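Local atomic coordinates of Afp2 (Serratia entomophila, PDB entry 6RBN), a protein that probably forms, as a contractile sheath subunit, part of the helical sheath around the inner tube of the anti-feeding prophage injection system. Residues C[129-134]-C[172-177]; C[158-163]-C[220-225]. All blocks are in the same frame, centred on the assembly; numbering follows the deposited sequence.

Contact 1 of 2, residues C[129-134]-C[172-177]; sequences LFDGPK and PPSAIA
Leu129 and Ser174 have the nearest pair of CA atoms across the two segments, Leu129 CA and Ser174 CA lying 5.3 Å apart. The 129-134 segment is the end of strand 127-129 running into an extended loop, and 172-177 is the entry to helix 173-187, where Ala175 N donates to Pro172 O at 3.0 Å and sets up the first turn. Side chains, not paired backbones, bridge the two, burying 266 Å² in all.

The Asp131 carboxylate faces the start of the helix. Its first torsion of -73° sets CG beside its own backbone N and opposite the carbonyl carbon, which brings OD1 within a weak hydrogen bond of Ser174 N (3.1 Å, N-H...O angle 129°). The same OD1 lies 3.4 Å from Pro173 CD, the two side chains crossing at about a right angle, while OD2 accepts from Gly107 N and so fixes the other half of the carboxylate. Ser174 OG has three candidate acceptors, Phe130 O and Asp131 OD1, both modelled too close to trust at this resolution, and Ala105 O; which takes the hydroxyl proton stays open. Leu129 O is merely close to Ser174 OG, at 2.8 Å. Leu129 supplies the apolar part, its CB 4.2 Å from Ser174 CB and its CD1 turned toward Ala177; beyond, it also reaches Ala178 and Ile181.

Helix 173-187, which follows strand 156-157, begins near the carboxyl end of the neighbouring parallel strand 127-129, as helices do in alpha/beta folds, here within the subtilisin-like domain.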
loop_
_atom_site.group_PDB
_atom_site.type_symbol
_atom_site.label_atom_id
_atom_site.label_comp_id
_atom_site.label_asym_id
_atom_site.label_seq_id
_atom_site.Cartn_x
_atom_site.Cartn_y
_atom_site.Cartn_z
ATOM N N LEU C 129 36.535 -33.308 80.582
ATOM C CA LEU C 129 37.305 -34.526 80.819
ATOM C C LEU C 129 37.807 -34.462 82.258
ATOM O O LEU C 129 38.770 -33.749 82.552
ATOM C CB LEU C 129 38.453 -34.644 79.826
ATOM C CG LEU C 129 38.053 -34.736 78.355
ATOM C CD1 LEU C 129 39.279 -34.720 77.469
ATOM C CD2 LEU C 129 37.223 -35.973 78.098
ATOM N N PHE C 130 37.154 -35.194 83.151
ATOM C CA PHE C 130 37.407 -35.086 84.581
ATOM C C PHE C 130 38.434 -36.142 84.995
ATOM O O PHE C 130 39.144 -36.686 84.148
ATOM C CB PHE C 130 36.081 -35.166 85.333
ATOM C CG PHE C 130 35.094 -34.136 84.884
ATOM C CD1 PHE C 130 35.327 -32.796 85.119
ATOM C CD2 PHE C 130 33.927 -34.506 84.244
ATOM C CE1 PHE C 130 34.427 -31.843 84.709
ATOM C CE2 PHE C 130 33.020 -33.555 83.836
ATOM C CZ PHE C 130 33.273 -32.223 84.068
ATOM N N ASP C 131 38.580 -36.396 86.294
ATOM C CA ASP C 131 39.583 -37.327 86.792
ATOM C C ASP C 131 38.965 -38.280 87.797
ATOM O O ASP C 131 38.019 -37.931 88.503
ATOM C CB ASP C 131 40.750 -36.614 87.474
ATOM C CG ASP C 131 41.656 -35.924 86.502
ATOM O OD1 ASP C 131 41.768 -36.392 85.357
ATOM O OD2 ASP C 131 42.269 -34.918 86.894
ATOM N N GLY C 132 39.532 -39.476 87.878
ATOM C CA GLY C 132 39.208 -40.390 88.943
ATOM C C GLY C 132 40.072 -40.111 90.153
ATOM O O GLY C 132 40.933 -39.226 90.128
ATOM N N PRO C 133 39.845 -40.844 91.244
ATOM C CA PRO C 133 40.679 -40.664 92.439
ATOM C C PRO C 133 42.109 -41.120 92.211
ATOM O O PRO C 133 42.373 -42.048 91.445
ATOM C CB PRO C 133 39.984 -41.538 93.488
ATOM C CG PRO C 133 38.581 -41.627 93.023
ATOM C CD PRO C 133 38.656 -41.660 91.531
ATOM N N LYS C 134 43.041 -40.449 92.888
ATOM C CA LYS C 134 44.448 -40.798 92.745
ATOM C C LYS C 134 44.796 -42.029 93.575
ATOM O O LYS C 134 45.732 -42.760 93.234
ATOM C CB LYS C 134 45.315 -39.596 93.130
ATOM C CG LYS C 134 46.770 -39.709 92.727
ATOM C CD LYS C 134 47.507 -38.408 92.964
ATOM C CE LYS C 134 48.957 -38.523 92.527
ATOM N NZ LYS C 134 49.705 -37.256 92.736
ATOM N N PRO C 172 47.876 -36.862 84.747
ATOM C CA PRO C 172 46.451 -36.925 85.049
ATOM C C PRO C 172 45.706 -37.671 83.958
ATOM O O PRO C 172 45.993 -37.499 82.767
ATOM C CB PRO C 172 46.032 -35.452 85.090
ATOM C CG PRO C 172 47.274 -34.728 85.397
ATOM C CD PRO C 172 48.364 -35.479 84.707
ATOM N N PRO C 173 44.728 -38.502 84.325
ATOM C CA PRO C 173 44.087 -39.371 83.329
ATOM C C PRO C 173 43.127 -38.648 82.404
ATOM O O PRO C 173 42.627 -39.267 81.458
ATOM C CB PRO C 173 43.357 -40.389 84.199
ATOM C CG PRO C 173 43.049 -39.644 85.441
ATOM C CD PRO C 173 44.181 -38.711 85.675
ATOM N N SER C 174 42.839 -37.371 82.656
ATOM C CA SER C 174 42.146 -36.558 81.669
ATOM C C SER C 174 43.015 -36.319 80.447
ATOM O O SER C 174 42.504 -36.258 79.325
ATOM C CB SER C 174 41.757 -35.221 82.278
ATOM O OG SER C 174 40.927 -35.400 83.399
ATOM N N ALA C 175 44.323 -36.171 80.650
ATOM C CA ALA C 175 45.237 -35.932 79.545
ATOM C C ALA C 175 45.481 -37.185 78.725
ATOM O O ALA C 175 45.819 -37.087 77.541
ATOM C CB ALA C 175 46.560 -35.397 80.074
ATOM N N ILE C 176 45.341 -38.358 79.338
ATOM C CA ILE C 176 45.399 -39.603 78.584
ATOM C C ILE C 176 44.181 -39.717 77.681
ATOM O O ILE C 176 44.279 -40.148 76.525
ATOM C CB ILE C 176 45.515 -40.791 79.554
ATOM C CG1 ILE C 176 46.786 -40.662 80.389
ATOM C CG2 ILE C 176 45.529 -42.106 78.814
ATOM C CD1 ILE C 176 46.849 -41.623 81.543
ATOM N N ALA C 177 43.019 -39.292 78.177
ATOM C CA ALA C 177 41.820 -39.277 77.353
ATOM C C ALA C 177 41.868 -38.172 76.311
ATOM O O ALA C 177 41.344 -38.348 75.208
ATOM C CB ALA C 177 40.586 -39.113 78.228
#

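Contact 2 of 2, residues C[158-163]-C[220-225]; sequences VFYPWG and KALNMI
Phe159 and Asn223 come closest of the backbone pairs, CA to CA 4.7 Å, where two irregular segments run at a modest angle to each other. Both residues have positive phi, and Phe159 CA points its hydrogen almost straight at Asn223 O, 3.3 Å away with an angle at H of 175°. Leu222 O receives two neighbouring amides: Tyr160 N at 3.2 Å, tilted from the carbonyl plane, and Phe159 N in a weak, strongly bent bond.

The Phe159 ring leaves CB with a first torsion of -64°, CG opposite the carbonyl carbon, and Asn223 CB lies over one of its faces, 4.2 Å from the ring centroid in a CH-pi contact. The Asn223 amide turns outward from this ring to bond elsewhere, ND2 donating to Arg239 O.

Tyr160 takes the other course. Its CB points toward Leu222, but the Tyr160 chi1 of 161°, with CG anti to N, carries the ring on away from that segment, and its hydroxyl bonds Ile137 N and Glu135 O. Met224, whose chain is bent at both its second and third torsions, curls its CE back to 3.6 Å from Tyr160 CD2. Leu222 CD2 touches both Val158 CG1 and Tyr160 CB, each at 3.7 Å. At the far end Pro161 CG and CD lie against Ile225 N, CD at 3.3 Å, and Pro161 CD also meets Ile225 CB at 3.8 Å.

Ile225 begins strand 225-226 and leans on Pro173 and Ile176 of helix 173-187, Phe159 reaches Ala177 there, Asn223 and Phe159 touch Ile250 of helix 250-267, and Met224 meets Phe212 and Gln213 of helix 210-216.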
loop_
_atom_site.group_PDB
_atom_site.type_symbol
_atom_site.label_atom_id
_atom_site.label_comp_id
_atom_site.label_asym_id
_atom_site.label_seq_id
_atom_site.Cartn_x
_atom_site.Cartn_y
_atom_site.Cartn_z
ATOM N N VAL C 158 34.839 -39.303 83.102
ATOM C CA VAL C 158 35.658 -39.276 84.308
ATOM C C VAL C 158 37.054 -39.852 84.088
ATOM O O VAL C 158 38.026 -39.233 84.517
ATOM C CB VAL C 158 34.924 -39.984 85.463
ATOM C CG1 VAL C 158 35.759 -39.956 86.722
ATOM C CG2 VAL C 158 33.622 -39.287 85.710
ATOM N N PHE C 159 37.181 -41.025 83.444
ATOM C CA PHE C 159 38.475 -41.629 83.085
ATOM C C PHE C 159 39.382 -41.896 84.285
ATOM O O PHE C 159 40.278 -41.099 84.543
ATOM C CB PHE C 159 39.213 -40.783 82.042
ATOM C CG PHE C 159 38.495 -40.689 80.741
ATOM C CD1 PHE C 159 38.535 -41.733 79.838
ATOM C CD2 PHE C 159 37.769 -39.557 80.422
ATOM C CE1 PHE C 159 37.869 -41.649 78.640
ATOM C CE2 PHE C 159 37.107 -39.464 79.227
ATOM C CZ PHE C 159 37.154 -40.513 78.333
ATOM N N TYR C 160 39.091 -42.947 85.072
ATOM C CA TYR C 160 39.725 -43.120 86.385
ATOM C C TYR C 160 41.251 -43.270 86.392
ATOM O O TYR C 160 41.909 -42.395 86.983
ATOM C CB TYR C 160 39.037 -44.268 87.136
ATOM C CG TYR C 160 39.847 -44.856 88.271
ATOM C CD1 TYR C 160 40.088 -44.144 89.433
ATOM C CD2 TYR C 160 40.344 -46.148 88.183
ATOM C CE1 TYR C 160 40.828 -44.690 90.460
ATOM C CE2 TYR C 160 41.074 -46.704 89.207
ATOM C CZ TYR C 160 41.311 -45.972 90.340
ATOM O OH TYR C 160 42.040 -46.528 91.361
ATOM N N PRO C 161 41.875 -44.318 85.822
ATOM C CA PRO C 161 43.233 -44.676 86.275
ATOM C C PRO C 161 44.335 -43.712 85.855
ATOM O O PRO C 161 44.523 -43.407 84.676
ATOM C CB PRO C 161 43.471 -46.041 85.610
ATOM C CG PRO C 161 42.157 -46.487 85.118
ATOM C CD PRO C 161 41.455 -45.228 84.747
ATOM N N TRP C 162 45.079 -43.247 86.854
ATOM C CA TRP C 162 46.133 -42.264 86.654
ATOM C C TRP C 162 47.326 -42.867 85.927
ATOM O O TRP C 162 47.524 -44.083 85.908
ATOM C CB TRP C 162 46.566 -41.701 88.006
ATOM C CG TRP C 162 45.606 -40.706 88.566
ATOM C CD1 TRP C 162 44.401 -40.967 89.138
ATOM C CD2 TRP C 162 45.825 -39.301 88.721
ATOM N NE1 TRP C 162 43.818 -39.803 89.568
ATOM C CE2 TRP C 162 44.679 -38.766 89.336
ATOM C CE3 TRP C 162 46.867 -38.439 88.372
ATOM C CZ2 TRP C 162 44.544 -37.413 89.611
ATOM C CZ3 TRP C 162 46.731 -37.094 88.650
ATOM C CH2 TRP C 162 45.581 -36.593 89.260
ATOM N N GLY C 163 48.130 -41.995 85.319
ATOM C CA GLY C 163 49.279 -42.445 84.567
ATOM C C GLY C 163 50.574 -42.372 85.356
ATOM O O GLY C 163 50.674 -41.713 86.386
ATOM N N LYS C 220 27.212 -43.581 86.029
ATOM C CA LYS C 220 28.023 -42.394 85.802
ATOM C C LYS C 220 29.408 -42.735 85.256
ATOM O O LYS C 220 30.270 -41.853 85.169
ATOM C CB LYS C 220 28.110 -41.571 87.082
ATOM C CG LYS C 220 26.773 -40.948 87.445
ATOM C CD LYS C 220 26.824 -40.171 88.741
ATOM C CE LYS C 220 27.577 -38.871 88.566
ATOM N NZ LYS C 220 27.525 -38.043 89.799
ATOM N N ALA C 221 29.648 -44.007 84.916
ATOM C CA ALA C 221 30.606 -44.384 83.871
ATOM C C ALA C 221 32.065 -43.968 84.057
ATOM O O ALA C 221 32.494 -42.995 83.430
ATOM C CB ALA C 221 30.114 -43.844 82.533
ATOM N N LEU C 222 32.813 -44.627 84.957
ATOM C CA LEU C 222 34.220 -44.297 85.180
ATOM C C LEU C 222 35.144 -44.333 83.971
ATOM O O LEU C 222 36.144 -43.614 84.003
ATOM C CB LEU C 222 34.858 -45.198 86.249
ATOM C CG LEU C 222 34.799 -44.771 87.706
ATOM C CD1 LEU C 222 35.530 -45.770 88.562
ATOM C CD2 LEU C 222 35.485 -43.451 87.827
ATOM N N ASN C 223 34.868 -45.141 82.938
ATOM C CA ASN C 223 35.633 -45.157 81.670
ATOM C C ASN C 223 37.116 -45.473 81.876
ATOM O O ASN C 223 37.982 -44.609 81.728
ATOM C CB ASN C 223 35.470 -43.846 80.894
ATOM C CG ASN C 223 34.116 -43.713 80.256
ATOM O OD1 ASN C 223 33.580 -44.671 79.711
ATOM N ND2 ASN C 223 33.553 -42.516 80.312
ATOM N N MET C 224 37.398 -46.721 82.255
ATOM C CA MET C 224 38.734 -47.251 82.525
ATOM C C MET C 224 39.809 -46.985 81.476
ATOM O O MET C 224 39.514 -46.818 80.291
ATOM C CB MET C 224 38.638 -48.759 82.714
ATOM C CG MET C 224 38.335 -49.211 84.112
ATOM S SD MET C 224 36.894 -48.502 84.894
ATOM C CE MET C 224 37.715 -47.558 86.150
ATOM N N ILE C 225 41.060 -46.946 81.925
ATOM C CA ILE C 225 42.239 -46.859 81.071
ATOM C C ILE C 225 43.043 -48.123 81.324
ATOM O O ILE C 225 43.623 -48.292 82.403
ATOM C CB ILE C 225 43.075 -45.610 81.365
ATOM C CG1 ILE C 225 42.267 -44.346 81.084
ATOM C CG2 ILE C 225 44.352 -45.615 80.553
ATOM C CD1 ILE C 225 42.938 -43.090 81.549
#

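How the contacts relate
Contacts 1 and 2 are both buried within the subtilisin-like domain, their centres about 7 Å apart, and their segments alternate along the chain, so 158-163 falls, in sequence, between the two segments of contact 1. They meet directly: Gly132 O and Trp162 NE1 probably hydrogen-bond at 3.0 Å, and Pro173 CB packs on Phe159 O at 3.2 Å. Helix 173-187 is shared, its first turn being part of contact 1 and its side chains also packing on contact 2. Their chemistry differs with place. Contact 1, at a strand end, gathers polar atoms round one serine; contact 2, between two loops, is mostly apolar and larger (479 against 266 Å²), with its polar links through backbone atoms.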